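Local coordinates for putative endonuclease/exonuclease/phosphatase family protein (Bacteroides vulgatus ATCC 8482, PDB 3G6S) that is a putative phosphodiesterase of the DNase I-like endonuclease/exonuclease/phosphatase family that probably cleaves nucleic acids, at residues Gln32-Asp36 with His37-Ile41; Leu152-Ile155 with Arg156-Glu160; Ala167-Thr170 with Gly171-Val175; Ile226-Thr229 with Pro230-Val234; Pro240-Pro244 with Glu245-Ser249. One frame throughout, in Å; residues are numbered along the deposited sequence.

Contact 1 of 5, residues Gln32-Asp36 with His37-Ile41; sequences QFIKD and HELDI
A Schellman motif closes helix 27-36, and across it the ring of His37 lies over that of Phe33 while its backbone ends the helix. The two rings form an offset stack, centroids 4.1 Å apart and planes inclined at 28°, with His37 ND1 over one face of Phe33 toward its rim. Phe33 O takes two donors from the same residue: His37 N at 2.9 Å, almost in line with the C=O, and His37 ND1 at 3.2 Å, tilted from the carbonyl plane. With CG beside its own backbone N (chi1 -73°), the imidazole folds back over the last turn and reaches that oxygen. Without the imidazole, as with an alanine here, Phe33 O would probably lose its second donor and the phenyl ring its stacking partner. Glu38 then takes a positive phi of 48°, and the motif's two bonds are Leu39 N to Ile34 O, 3.1 Å, and a weak one from Glu38 N to Lys35 O. Past the turn, Leu39 CB packs on Ile34 CG2 at 4.0 Å, next to Leu255 of strand 254-260. The side-chain bond uses an N-H at ND1, so Phe33 O probably steadies the imidazole and is likely to favour the form with its hydrogen there.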
loop_
_atom_site.group_PDB
_atom_site.type_symbol
_atom_site.label_atom_id
_atom_site.label_comp_id
_atom_site.label_asym_id
_atom_site.label_seq_id
_atom_site.Cartn_x
_atom_site.Cartn_y
_atom_site.Cartn_z
ATOM N N GLN A 32 -4.324 -0.922 16.843
ATOM C CA GLN A 32 -3.806 0.041 17.795
ATOM C C GLN A 32 -2.740 0.922 17.166
ATOM O O GLN A 32 -2.751 2.138 17.336
ATOM C CB GLN A 32 -3.249 -0.675 19.032
ATOM C CG GLN A 32 -3.217 0.211 20.274
ATOM C CD GLN A 32 -4.586 0.828 20.577
ATOM O OE1 GLN A 32 -5.571 0.113 20.803
ATOM N NE2 GLN A 32 -4.653 2.160 20.574
ATOM N N PHE A 33 -1.821 0.307 16.435
ATOM C CA PHE A 33 -0.746 1.052 15.778
ATOM C C PHE A 33 -1.342 2.156 14.892
ATOM O O PHE A 33 -0.934 3.319 14.963
ATOM C CB PHE A 33 0.092 0.094 14.928
ATOM C CG PHE A 33 1.251 0.745 14.251
ATOM C CD1 PHE A 33 2.467 0.876 14.902
ATOM C CD2 PHE A 33 1.129 1.226 12.953
ATOM C CE1 PHE A 33 3.550 1.477 14.267
ATOM C CE2 PHE A 33 2.206 1.829 12.307
ATOM C CZ PHE A 33 3.419 1.955 12.967
ATOM N N ILE A 34 -2.320 1.778 14.071
ATOM C CA ILE A 34 -2.995 2.705 13.171
ATOM C C ILE A 34 -3.607 3.891 13.913
ATOM O O ILE A 34 -3.334 5.044 13.568
ATOM C CB ILE A 34 -4.091 1.976 12.365
ATOM C CG1 ILE A 34 -3.446 0.874 11.513
ATOM C CG2 ILE A 34 -4.853 2.962 11.483
ATOM C CD1 ILE A 34 -4.441 0.013 10.746
ATOM N N LYS A 35 -4.431 3.628 14.926
ATOM C CA LYS A 35 -5.039 4.726 15.682
ATOM C C LYS A 35 -3.991 5.540 16.445
ATOM O O LYS A 35 -4.084 6.760 16.500
ATOM C CB LYS A 35 -6.098 4.199 16.666
ATOM C CG LYS A 35 -7.373 3.677 16.012
ATOM C CD LYS A 35 -7.515 2.159 16.157
ATOM C CE LYS A 35 -8.107 1.762 17.504
ATOM N NZ LYS A 35 -9.480 2.322 17.688
ATOM N N ASP A 36 -3.001 4.867 17.029
ATOM C CA ASP A 36 -1.942 5.542 17.786
ATOM C C ASP A 36 -1.170 6.545 16.922
ATOM O O ASP A 36 -0.980 7.703 17.315
ATOM C CB ASP A 36 -0.932 4.535 18.348
ATOM C CG ASP A 36 -1.423 3.834 19.609
ATOM O OD1 ASP A 36 -2.615 3.995 19.994
ATOM O OD2 ASP A 36 -0.602 3.105 20.215
ATOM N N HIS A 37 -0.698 6.095 15.759
ATOM C CA HIS A 37 0.058 6.966 14.875
ATOM C C HIS A 37 -0.844 7.867 14.055
ATOM O O HIS A 37 -0.370 8.625 13.210
ATOM C CB HIS A 37 0.955 6.139 13.961
ATOM C CG HIS A 37 2.132 5.540 14.666
ATOM N ND1 HIS A 37 2.015 4.487 15.544
ATOM C CD2 HIS A 37 3.443 5.882 14.656
ATOM C CE1 HIS A 37 3.204 4.203 16.050
ATOM N NE2 HIS A 37 4.086 5.035 15.528
ATOM N N GLU A 38 -2.144 7.788 14.327
ATOM C CA GLU A 38 -3.148 8.596 13.640
ATOM C C GLU A 38 -3.017 8.601 12.132
ATOM O O GLU A 38 -2.960 9.655 11.502
ATOM C CB GLU A 38 -3.100 10.027 14.149
ATOM C CG GLU A 38 -3.533 10.151 15.580
ATOM C CD GLU A 38 -3.587 11.582 16.029
ATOM O OE1 GLU A 38 -2.518 12.236 16.053
ATOM O OE2 GLU A 38 -4.703 12.051 16.347
ATOM N N LEU A 39 -2.971 7.411 11.558
ATOM C CA LEU A 39 -2.868 7.269 10.120
ATOM C C LEU A 39 -4.131 7.832 9.451
ATOM O O LEU A 39 -5.239 7.534 9.872
ATOM C CB LEU A 39 -2.675 5.788 9.783
ATOM C CG LEU A 39 -1.219 5.322 9.684
ATOM C CD1 LEU A 39 -0.351 5.999 10.735
ATOM C CD2 LEU A 39 -1.167 3.811 9.819
ATOM N N ASP A 40 -3.953 8.660 8.426
ATOM C CA ASP A 40 -5.072 9.253 7.709
ATOM C C ASP A 40 -5.532 8.333 6.593
ATOM O O ASP A 40 -6.730 8.140 6.384
ATOM C CB ASP A 40 -4.684 10.600 7.091
ATOM C CG ASP A 40 -4.579 11.715 8.110
ATOM O OD1 ASP A 40 -5.526 11.891 8.906
ATOM O OD2 ASP A 40 -3.553 12.436 8.093
ATOM N N ILE A 41 -4.570 7.786 5.862
ATOM C CA ILE A 41 -4.859 6.888 4.750
ATOM C C ILE A 41 -3.855 5.747 4.774
ATOM O O ILE A 41 -2.650 5.974 4.889
ATOM C CB ILE A 41 -4.776 7.621 3.405
ATOM C CG1 ILE A 41 -5.876 8.670 3.346
ATOM C CG2 ILE A 41 -4.931 6.633 2.266
ATOM C CD1 ILE A 41 -5.788 9.558 2.127
#

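Contact 2 of 5, residues Leu152-Ile155 with Arg156-Glu160; sequences LLII and RKIKE
Arg156 N donates to Leu152 O at 3.1 Å with an N-H...O angle of 165°, and the same i to i+4 pattern follows along helix 144-161. Ile158 N meets Ile154 O at 2.9 Å, Lys159 N meets Ile155 O, and Lys157 N meets Leu153 O along a more bent line of 138°. Weak additional bonds run from Lys157 N to Ile154 O and from Ile158 N to Ile155 O. Outward from the backbone, the arginine chain bends at chi3 (-60°) and doubles back along the helix, laying one guanidinium face over Leu153 CA while Arg156 NH2 comes to 3.7 Å from Leu153 CD1. Lys157 runs beside Leu153, pointing the same way, with its CG 4.1 Å from Leu153 CD1; both also touch Phe96 of strand 88-97. A serine in place of Lys157 would probably strip this methylene cover from Leu153 and expose part of its side chain and of Phe96. On the buried side Ile154 CG2 and Ile158 CD1 meet at 4.0 Å, and both isoleucines press on Val169 of strand 167-172, within the beta-alpha-beta unit of strands 131-138 and 167-172. The helix is thus amphipathic: Ile154 and Ile158 face the sheet, Ile155 packs on the loop residue Phe190, and Arg156 and Lys157 lend their aliphatic and flat parts to cover Leu153 while their charges probably stay near solvent.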
loop_
_atom_site.group_PDB
_atom_site.type_symbol
_atom_site.label_atom_id
_atom_site.label_comp_id
_atom_site.label_asym_id
_atom_site.label_seq_id
_atom_site.Cartn_x
_atom_site.Cartn_y
_atom_site.Cartn_z
ATOM N N LEU A 152 3.600 0.390 -15.521
ATOM C CA LEU A 152 3.143 1.237 -16.614
ATOM C C LEU A 152 1.618 1.347 -16.585
ATOM O O LEU A 152 1.061 2.405 -16.860
ATOM C CB LEU A 152 3.605 0.662 -17.956
ATOM C CG LEU A 152 5.121 0.728 -18.170
ATOM C CD1 LEU A 152 5.596 -0.384 -19.099
ATOM C CD2 LEU A 152 5.479 2.086 -18.707
ATOM N N LEU A 153 0.952 0.253 -16.236
ATOM C CA LEU A 153 -0.498 0.237 -16.178
ATOM C C LEU A 153 -1.008 1.218 -15.127
ATOM O O LEU A 153 -1.954 1.966 -15.369
ATOM C CB LEU A 153 -0.981 -1.180 -15.865
ATOM C CG LEU A 153 -2.456 -1.386 -15.504
ATOM C CD1 LEU A 153 -3.352 -0.926 -16.640
ATOM C CD2 LEU A 153 -2.683 -2.854 -15.196
ATOM N N ILE A 154 -0.371 1.222 -13.962
ATOM C CA ILE A 154 -0.769 2.123 -12.890
ATOM C C ILE A 154 -0.607 3.575 -13.327
ATOM O O ILE A 154 -1.502 4.393 -13.114
ATOM C CB ILE A 154 0.059 1.845 -11.614
ATOM C CG1 ILE A 154 -0.349 0.489 -11.037
ATOM C CG2 ILE A 154 -0.146 2.960 -10.577
ATOM C CD1 ILE A 154 0.552 -0.015 -9.928
ATOM N N ILE A 155 0.524 3.891 -13.949
ATOM C CA ILE A 155 0.747 5.251 -14.416
ATOM C C ILE A 155 -0.371 5.685 -15.355
ATOM O O ILE A 155 -0.921 6.776 -15.204
ATOM C CB ILE A 155 2.108 5.402 -15.141
ATOM C CG1 ILE A 155 3.255 5.208 -14.144
ATOM C CG2 ILE A 155 2.208 6.777 -15.786
ATOM C CD1 ILE A 155 4.633 5.506 -14.706
ATOM N N ARG A 156 -0.730 4.831 -16.309
ATOM C CA ARG A 156 -1.805 5.165 -17.248
ATOM C C ARG A 156 -3.160 5.376 -16.571
ATOM O O ARG A 156 -3.992 6.130 -17.071
ATOM C CB ARG A 156 -1.944 4.076 -18.315
ATOM C CG ARG A 156 -0.717 3.896 -19.186
ATOM C CD ARG A 156 -1.105 3.244 -20.498
ATOM N NE ARG A 156 -1.721 1.933 -20.308
ATOM C CZ ARG A 156 -1.041 0.815 -20.060
ATOM N NH1 ARG A 156 0.284 0.848 -19.974
ATOM N NH2 ARG A 156 -1.687 -0.335 -19.902
ATOM N N LYS A 157 -3.379 4.707 -15.441
ATOM C CA LYS A 157 -4.636 4.832 -14.711
ATOM C C LYS A 157 -4.650 6.107 -13.874
ATOM O O LYS A 157 -5.708 6.692 -13.646
ATOM C CB LYS A 157 -4.846 3.622 -13.806
ATOM C CG LYS A 157 -4.787 2.288 -14.548
ATOM C CD LYS A 157 -5.972 2.079 -15.493
ATOM C CE LYS A 157 -7.267 1.867 -14.717
ATOM N NZ LYS A 157 -8.400 1.470 -15.594
ATOM N N ILE A 158 -3.478 6.535 -13.408
ATOM C CA ILE A 158 -3.398 7.753 -12.622
ATOM C C ILE A 158 -3.666 8.936 -13.540
ATOM O O ILE A 158 -4.365 9.875 -13.153
ATOM C CB ILE A 158 -2.015 7.938 -11.968
ATOM C CG1 ILE A 158 -1.845 6.956 -10.809
ATOM C CG2 ILE A 158 -1.865 9.367 -11.468
ATOM C CD1 ILE A 158 -0.392 6.908 -10.260
ATOM N N LYS A 159 -3.124 8.894 -14.757
ATOM C CA LYS A 159 -3.335 9.989 -15.698
ATOM C C LYS A 159 -4.766 9.984 -16.222
ATOM O O LYS A 159 -5.309 11.031 -16.572
ATOM C CB LYS A 159 -2.365 9.897 -16.880
ATOM C CG LYS A 159 -0.902 9.917 -16.481
ATOM C CD LYS A 159 0.008 10.266 -17.647
ATOM C CE LYS A 159 -0.042 9.246 -18.763
ATOM N NZ LYS A 159 0.925 9.622 -19.840
ATOM N N GLU A 160 -5.371 8.804 -16.261
ATOM C CA GLU A 160 -6.734 8.662 -16.746
ATOM C C GLU A 160 -7.741 9.226 -15.753
ATOM O O GLU A 160 -8.611 10.013 -16.121
ATOM C CB GLU A 160 -7.042 7.184 -16.995
ATOM C CG GLU A 160 -8.458 6.895 -17.487
ATOM C CD GLU A 160 -8.778 5.406 -17.497
ATOM O OE1 GLU A 160 -7.948 4.620 -18.020
ATOM O OE2 GLU A 160 -9.864 5.022 -16.991
#

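Contact 3 of 5, residues Ala167-Thr170 with Gly171-Val175; sequences AVVT and GDFNV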
loop_
_atom_site.group_PDB
_atom_site.type_symbol
_atom_site.label_atom_id
_atom_site.label_comp_id
_atom_site.label_asym_id
_atom_site.label_seq_id
_atom_site.Cartn_x
_atom_site.Cartn_y
_atom_site.Cartn_z
ATOM N N ALA A 167 -1.293 12.426 -6.550
ATOM C CA ALA A 167 -1.568 10.997 -6.488
ATOM C C ALA A 167 -0.477 10.299 -5.694
ATOM O O ALA A 167 0.697 10.661 -5.767
ATOM C CB ALA A 167 -1.633 10.421 -7.889
ATOM N N VAL A 168 -0.867 9.290 -4.933
ATOM C CA VAL A 168 0.096 8.556 -4.142
ATOM C C VAL A 168 -0.146 7.072 -4.328
ATOM O O VAL A 168 -1.275 6.581 -4.202
ATOM C CB VAL A 168 -0.018 8.916 -2.655
ATOM C CG1 VAL A 168 1.051 8.187 -1.865
ATOM C CG2 VAL A 168 0.114 10.426 -2.491
ATOM N N VAL A 169 0.929 6.371 -4.657
ATOM C CA VAL A 169 0.886 4.943 -4.868
ATOM C C VAL A 169 1.646 4.246 -3.759
ATOM O O VAL A 169 2.791 4.588 -3.464
ATOM C CB VAL A 169 1.545 4.551 -6.199
ATOM C CG1 VAL A 169 1.588 3.027 -6.323
ATOM C CG2 VAL A 169 0.788 5.191 -7.356
ATOM N N THR A 170 0.995 3.269 -3.150
ATOM C CA THR A 170 1.595 2.486 -2.090
ATOM C C THR A 170 1.438 1.017 -2.425
ATOM O O THR A 170 0.636 0.642 -3.288
ATOM C CB THR A 170 0.902 2.733 -0.723
ATOM O OG1 THR A 170 -0.498 2.433 -0.825
ATOM C CG2 THR A 170 1.093 4.160 -0.279
ATOM N N GLY A 171 2.206 0.188 -1.728
ATOM C CA GLY A 171 2.101 -1.238 -1.942
ATOM C C GLY A 171 3.368 -2.022 -1.727
ATOM O O GLY A 171 4.422 -1.473 -1.403
ATOM N N ASP A 172 3.239 -3.331 -1.900
ATOM C CA ASP A 172 4.349 -4.246 -1.771
ATOM C C ASP A 172 4.726 -4.585 -3.200
ATOM O O ASP A 172 3.918 -5.125 -3.956
ATOM C CB ASP A 172 3.913 -5.516 -1.055
ATOM C CG ASP A 172 5.078 -6.404 -0.702
ATOM O OD1 ASP A 172 5.986 -6.569 -1.552
ATOM O OD2 ASP A 172 5.081 -6.941 0.426
ATOM N N PHE A 173 5.954 -4.276 -3.570
ATOM C CA PHE A 173 6.388 -4.555 -4.917
ATOM C C PHE A 173 7.257 -5.801 -5.067
ATOM O O PHE A 173 7.615 -6.180 -6.185
ATOM C CB PHE A 173 7.105 -3.327 -5.467
ATOM C CG PHE A 173 6.256 -2.095 -5.459
ATOM C CD1 PHE A 173 5.988 -1.426 -4.261
ATOM C CD2 PHE A 173 5.667 -1.636 -6.641
ATOM C CE1 PHE A 173 5.142 -0.318 -4.234
ATOM C CE2 PHE A 173 4.816 -0.528 -6.632
ATOM C CZ PHE A 173 4.548 0.136 -5.421
ATOM N N ASN A 174 7.592 -6.433 -3.948
ATOM C CA ASN A 174 8.413 -7.635 -3.971
ATOM C C ASN A 174 9.752 -7.458 -4.663
ATOM O O ASN A 174 10.264 -8.388 -5.281
ATOM C CB ASN A 174 7.673 -8.793 -4.639
ATOM C CG ASN A 174 6.660 -9.430 -3.733
ATOM O OD1 ASN A 174 6.962 -9.783 -2.587
ATOM N ND2 ASN A 174 5.449 -9.605 -4.243
ATOM N N VAL A 175 10.310 -6.258 -4.594
ATOM C CA VAL A 175 11.616 -6.000 -5.197
ATOM C C VAL A 175 12.263 -4.835 -4.475
ATOM O O VAL A 175 11.615 -4.126 -3.703
ATOM C CB VAL A 175 11.512 -5.671 -6.713
ATOM C CG1 VAL A 175 11.213 -6.939 -7.496
ATOM C CG2 VAL A 175 10.428 -4.631 -6.959
#
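Strand 167-172 runs from Ala167 through Gly171, and the chain leaves it after Asp172, where an Asx turn begins. It is a central strand of one of the two beta sheets that characterise the DNase I-like fold, and its Gly-Asp-Phe-Asn sequence resembles a signature of that family. Gly171 has phi 149° and psi 179°; a side chain there would collide with Thr170 O, so the backbone itself calls for glycine. Beyond it, Asp172 OD1 accepts from Asn174 N at 2.9 Å, nearly along its C-O axis, which closes the turn and bends the chain away from the strand direction. The other carboxylate oxygen, Asp172 OD2, is hydrogen-bonded to Asn10 ND2 of strand 2-10, so both oxygens hold the group in place. Phe173 swings its ring back along the strand, its CG placed beside the backbone N (chi1 -58°). Val169 CG1 comes to the ring edge, near its plane, 4.2 Å from Phe173 CZ, and Thr170 C stands 4.3 Å from Phe173 CE1. Phe227 on the neighbouring strand 224-228 meets the same ring edge-to-face, and Phe139 also touches it. Thr170 directs its hydroxyl elsewhere, OG1 being hydrogen-bonded to Asn136 OD1 of strand 131-138.

Contact 4 of 5, residues Ile226-Thr229 with Pro230-Val234; sequences IFVT and PQVLV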
loop_
_atom_site.group_PDB
_atom_site.type_symbol
_atom_site.label_atom_id
_atom_site.label_comp_id
_atom_site.label_asym_id
_atom_site.label_seq_id
_atom_site.Cartn_x
_atom_site.Cartn_y
_atom_site.Cartn_z
ATOM N N ILE A 226 6.417 3.902 -1.119
ATOM C CA ILE A 226 5.416 4.942 -1.214
ATOM C C ILE A 226 5.899 5.876 -2.328
ATOM O O ILE A 226 6.955 6.510 -2.210
ATOM C CB ILE A 226 5.276 5.747 0.093
ATOM C CG1 ILE A 226 4.764 4.836 1.205
ATOM C CG2 ILE A 226 4.306 6.917 -0.114
ATOM C CD1 ILE A 226 4.544 5.538 2.548
ATOM N N PHE A 227 5.147 5.944 -3.419
ATOM C CA PHE A 227 5.529 6.807 -4.533
ATOM C C PHE A 227 4.571 7.981 -4.632
ATOM O O PHE A 227 3.366 7.824 -4.445
ATOM C CB PHE A 227 5.513 6.016 -5.843
ATOM C CG PHE A 227 6.577 4.961 -5.922
ATOM C CD1 PHE A 227 7.913 5.318 -6.095
ATOM C CD2 PHE A 227 6.244 3.611 -5.809
ATOM C CE1 PHE A 227 8.902 4.350 -6.150
ATOM C CE2 PHE A 227 7.220 2.632 -5.863
ATOM C CZ PHE A 227 8.561 3.001 -6.035
ATOM N N VAL A 228 5.108 9.159 -4.927
ATOM C CA VAL A 228 4.273 10.352 -5.040
ATOM C C VAL A 228 4.600 11.222 -6.246
ATOM O O VAL A 228 5.742 11.272 -6.691
ATOM C CB VAL A 228 4.393 11.251 -3.790
ATOM C CG1 VAL A 228 4.043 10.458 -2.534
ATOM C CG2 VAL A 228 5.798 11.830 -3.703
ATOM N N THR A 229 3.593 11.916 -6.766
ATOM C CA THR A 229 3.799 12.798 -7.905
ATOM C C THR A 229 4.671 13.983 -7.469
ATOM O O THR A 229 4.652 14.376 -6.302
ATOM C CB THR A 229 2.450 13.241 -8.486
ATOM O OG1 THR A 229 1.539 13.558 -7.426
ATOM C CG2 THR A 229 1.859 12.110 -9.327
ATOM N N PRO A 230 5.450 14.563 -8.403
ATOM C CA PRO A 230 6.351 15.690 -8.112
ATOM C C PRO A 230 5.847 16.893 -7.303
ATOM O O PRO A 230 6.645 17.596 -6.685
ATOM C CB PRO A 230 6.881 16.077 -9.496
ATOM C CG PRO A 230 5.768 15.704 -10.408
ATOM C CD PRO A 230 5.283 14.385 -9.858
ATOM N N GLN A 231 4.539 17.110 -7.294
ATOM C CA GLN A 231 3.916 18.222 -6.570
ATOM C C GLN A 231 3.836 18.006 -5.058
ATOM O O GLN A 231 3.975 18.948 -4.283
ATOM C CB GLN A 231 2.508 18.441 -7.114
ATOM C CG GLN A 231 1.778 17.125 -7.363
ATOM C CD GLN A 231 0.603 17.285 -8.296
ATOM O OE1 GLN A 231 0.133 16.318 -8.896
ATOM N NE2 GLN A 231 0.108 18.514 -8.416
ATOM N N VAL A 232 3.602 16.772 -4.628
ATOM C CA VAL A 232 3.497 16.529 -3.201
ATOM C C VAL A 232 4.824 16.706 -2.473
ATOM O O VAL A 232 5.888 16.380 -2.995
ATOM C CB VAL A 232 2.862 15.128 -2.911
ATOM C CG1 VAL A 232 2.903 14.262 -4.150
ATOM C CG2 VAL A 232 3.577 14.445 -1.755
ATOM N N LEU A 233 4.744 17.261 -1.268
ATOM C CA LEU A 233 5.913 17.491 -0.438
ATOM C C LEU A 233 6.037 16.397 0.617
ATOM O O LEU A 233 5.122 16.189 1.416
ATOM C CB LEU A 233 5.801 18.836 0.263
ATOM C CG LEU A 233 6.873 19.050 1.346
ATOM C CD1 LEU A 233 8.255 19.124 0.686
ATOM C CD2 LEU A 233 6.589 20.329 2.121
ATOM N N VAL A 234 7.168 15.702 0.625
ATOM C CA VAL A 234 7.379 14.644 1.597
ATOM C C VAL A 234 8.143 15.184 2.784
ATOM O O VAL A 234 9.372 15.236 2.755
ATOM C CB VAL A 234 8.177 13.473 1.009
ATOM C CG1 VAL A 234 8.271 12.363 2.043
ATOM C CG2 VAL A 234 7.504 12.966 -0.275
#
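Val228 and Val232 pack across the bend between strands 224-228 and 233-239, their side chains crossing at about a right angle. Val228 CG2 has Val232 CG2 at 3.9 Å; Val232 CG1 is close as well, but it clashes with Thr229 O in the model and its place is doubtful. The same Val228 CG2 reaches Val234 CG2 at 4.0 Å, so one methyl of Val228 is flanked by both valines of the returning chain. Val228 gets there with CG1 beside its backbone N (chi1 -56°), which leaves CG2 facing the turn. That turn is a type I beta turn from Thr229 to Val232, carrying Pro230 and Gln231 at its corners; Val232 N points back at Thr229 O at 3.1 Å, although the position of that oxygen is less certain. It links a strand of one sheet of the DNase I-like fold to a strand of the other. Over the turn Thr229 and Gln231 run side by side, Thr229 OG1 standing 3.6 Å from Gln231 CG. The same hydroxyl oxygen accepts from Ala167 N, tying the corner to the start of strand 167-172. Farther out, Leu258 of strand 254-260 touches both Val232 and Val234, and Val168 backs Val228 from the strand alongside.

Contact 5 of 5, residues Pro240-Pro244 with Glu245-Ser249; sequences PAEVP and EALLS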
loop_
_atom_site.group_PDB
_atom_site.type_symbol
_atom_site.label_atom_id
_atom_site.label_comp_id
_atom_site.label_asym_id
_atom_site.label_seq_id
_atom_site.Cartn_x
_atom_site.Cartn_y
_atom_site.Cartn_z
ATOM N N PRO A 240 9.125 2.014 11.517
ATOM C CA PRO A 240 9.353 1.512 12.874
ATOM C C PRO A 240 9.927 0.107 12.901
ATOM O O PRO A 240 9.485 -0.773 12.154
ATOM C CB PRO A 240 7.967 1.587 13.506
ATOM C CG PRO A 240 7.053 1.343 12.332
ATOM C CD PRO A 240 7.685 2.215 11.266
ATOM N N ALA A 241 10.927 -0.105 13.752
ATOM C CA ALA A 241 11.538 -1.425 13.864
ATOM C C ALA A 241 10.515 -2.400 14.435
ATOM O O ALA A 241 9.687 -2.041 15.271
ATOM C CB ALA A 241 12.766 -1.371 14.766
ATOM N N GLU A 242 10.574 -3.634 13.962
ATOM C CA GLU A 242 9.665 -4.649 14.429
ATOM C C GLU A 242 10.031 -4.991 15.871
ATOM O O GLU A 242 11.165 -4.765 16.293
ATOM C CB GLU A 242 9.740 -5.883 13.513
ATOM C CG GLU A 242 11.079 -6.650 13.459
ATOM C CD GLU A 242 12.286 -5.816 13.018
ATOM O OE1 GLU A 242 12.139 -4.859 12.223
ATOM O OE2 GLU A 242 13.407 -6.147 13.462
ATOM N N VAL A 243 9.070 -5.496 16.639
ATOM C CA VAL A 243 9.332 -5.856 18.026
ATOM C C VAL A 243 9.106 -7.354 18.174
ATOM O O VAL A 243 7.981 -7.826 18.040
ATOM C CB VAL A 243 8.393 -5.098 18.984
ATOM C CG1 VAL A 243 8.827 -5.337 20.416
ATOM C CG2 VAL A 243 8.410 -3.612 18.662
ATOM N N PRO A 244 10.178 -8.120 18.440
ATOM C CA PRO A 244 10.110 -9.579 18.601
ATOM C C PRO A 244 9.009 -10.107 19.519
ATOM O O PRO A 244 8.487 -11.198 19.297
ATOM C CB PRO A 244 11.509 -9.928 19.098
ATOM C CG PRO A 244 12.354 -8.947 18.344
ATOM C CD PRO A 244 11.572 -7.654 18.538
ATOM N N GLU A 245 8.659 -9.337 20.545
ATOM C CA GLU A 245 7.609 -9.741 21.476
ATOM C C GLU A 245 6.236 -9.400 20.888
ATOM O O GLU A 245 5.423 -10.288 20.624
ATOM C CB GLU A 245 7.780 -9.033 22.828
ATOM C CG GLU A 245 9.122 -9.270 23.536
ATOM C CD GLU A 245 10.224 -8.306 23.093
ATOM O OE1 GLU A 245 10.659 -8.378 21.919
ATOM O OE2 GLU A 245 10.654 -7.473 23.926
ATOM N N ALA A 246 5.985 -8.110 20.681
ATOM C CA ALA A 246 4.716 -7.645 20.125
ATOM C C ALA A 246 4.815 -7.403 18.620
ATOM O O ALA A 246 4.670 -6.274 18.150
ATOM C CB ALA A 246 4.281 -6.366 20.831
ATOM N N LEU A 247 5.052 -8.473 17.872
ATOM C CA LEU A 247 5.189 -8.398 16.419
ATOM C C LEU A 247 3.868 -8.059 15.732
ATOM O O LEU A 247 2.826 -8.647 16.041
ATOM C CB LEU A 247 5.723 -9.732 15.892
ATOM C CG LEU A 247 6.903 -9.708 14.929
ATOM C CD1 LEU A 247 7.969 -8.756 15.420
ATOM C CD2 LEU A 247 7.465 -11.113 14.808
ATOM N N LEU A 248 3.913 -7.108 14.803
ATOM C CA LEU A 248 2.711 -6.701 14.075
ATOM C C LEU A 248 2.503 -7.528 12.810
ATOM O O LEU A 248 1.377 -7.894 12.460
ATOM C CB LEU A 248 2.791 -5.219 13.678
ATOM C CG LEU A 248 2.252 -4.127 14.607
ATOM C CD1 LEU A 248 2.825 -4.273 16.004
ATOM C CD2 LEU A 248 2.623 -2.769 14.026
ATOM N N SER A 249 3.601 -7.842 12.138
ATOM C CA SER A 249 3.524 -8.574 10.887
ATOM C C SER A 249 4.924 -8.993 10.488
ATOM O O SER A 249 5.874 -8.641 11.169
ATOM C CB SER A 249 2.903 -7.645 9.831
ATOM O OG SER A 249 3.400 -7.900 8.538
#
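Leu247 folds its side chain back over Val243 and Glu242 in the surface loop between strands 233-239 and 254-260. Its CB stands 3.7 Å from Val243 O and its CG 3.8 Å from the same oxygen. At the tip, CD1 clashes with Val243 O and is placed doubtfully, so its neighbours, Glu242 CB and Pro244 N, tell only where the tip points. Beyond these residues, the side chain of Leu247 also touches Phe212. Its neighbour Val243 turns the other way, CG1 meeting Ala246 N at 4.0 Å, with CG1 anti to the backbone N (chi1 -172°). Pro244 and Glu245 take the bend itself: Glu245 curls at chi2 (86°) and brings OE1 to 3.3 Å from Pro244 CB, though this glutamate is poorly ordered. Within the second segment a weak bond runs from Leu247 N to Glu245 O. The acid of Glu242 leads away from Leu247, OE1 to Asn252 ND2 farther along the loop and OE2 to Tyr207 OH. Between the two segments the contact is apolar and backbone packing; hydrogen bonds to residues beyond them, among them Arg29 of helix 27-36 to Leu247 O, probably do more to hold the loop than this packing does.

How the contacts relate
The five contacts follow one another along the chain, and all belong to the one endonuclease/exonuclease/phosphatase fold. Contacts 2, 3 and 4 group together: contact 2 packs helix 144-161 onto contact 3, the strand that follows it, their centres about 13 Å apart, and contact 3 pairs with contact 4 through neighbouring strands 167-172 and 224-228, also about 13 Å between centres. Contact 4 then passes from that sheet into strand 233-239 of the other, so it joins the two layers of the fold. Contacts 1 and 5 touch as well, Phe33 against Pro240 and Leu248, which joins the end of helix 27-36 to a surface loop. Contacts 2 and 5 lie about 35 Å apart between centres, on opposite sides of the chain's centre.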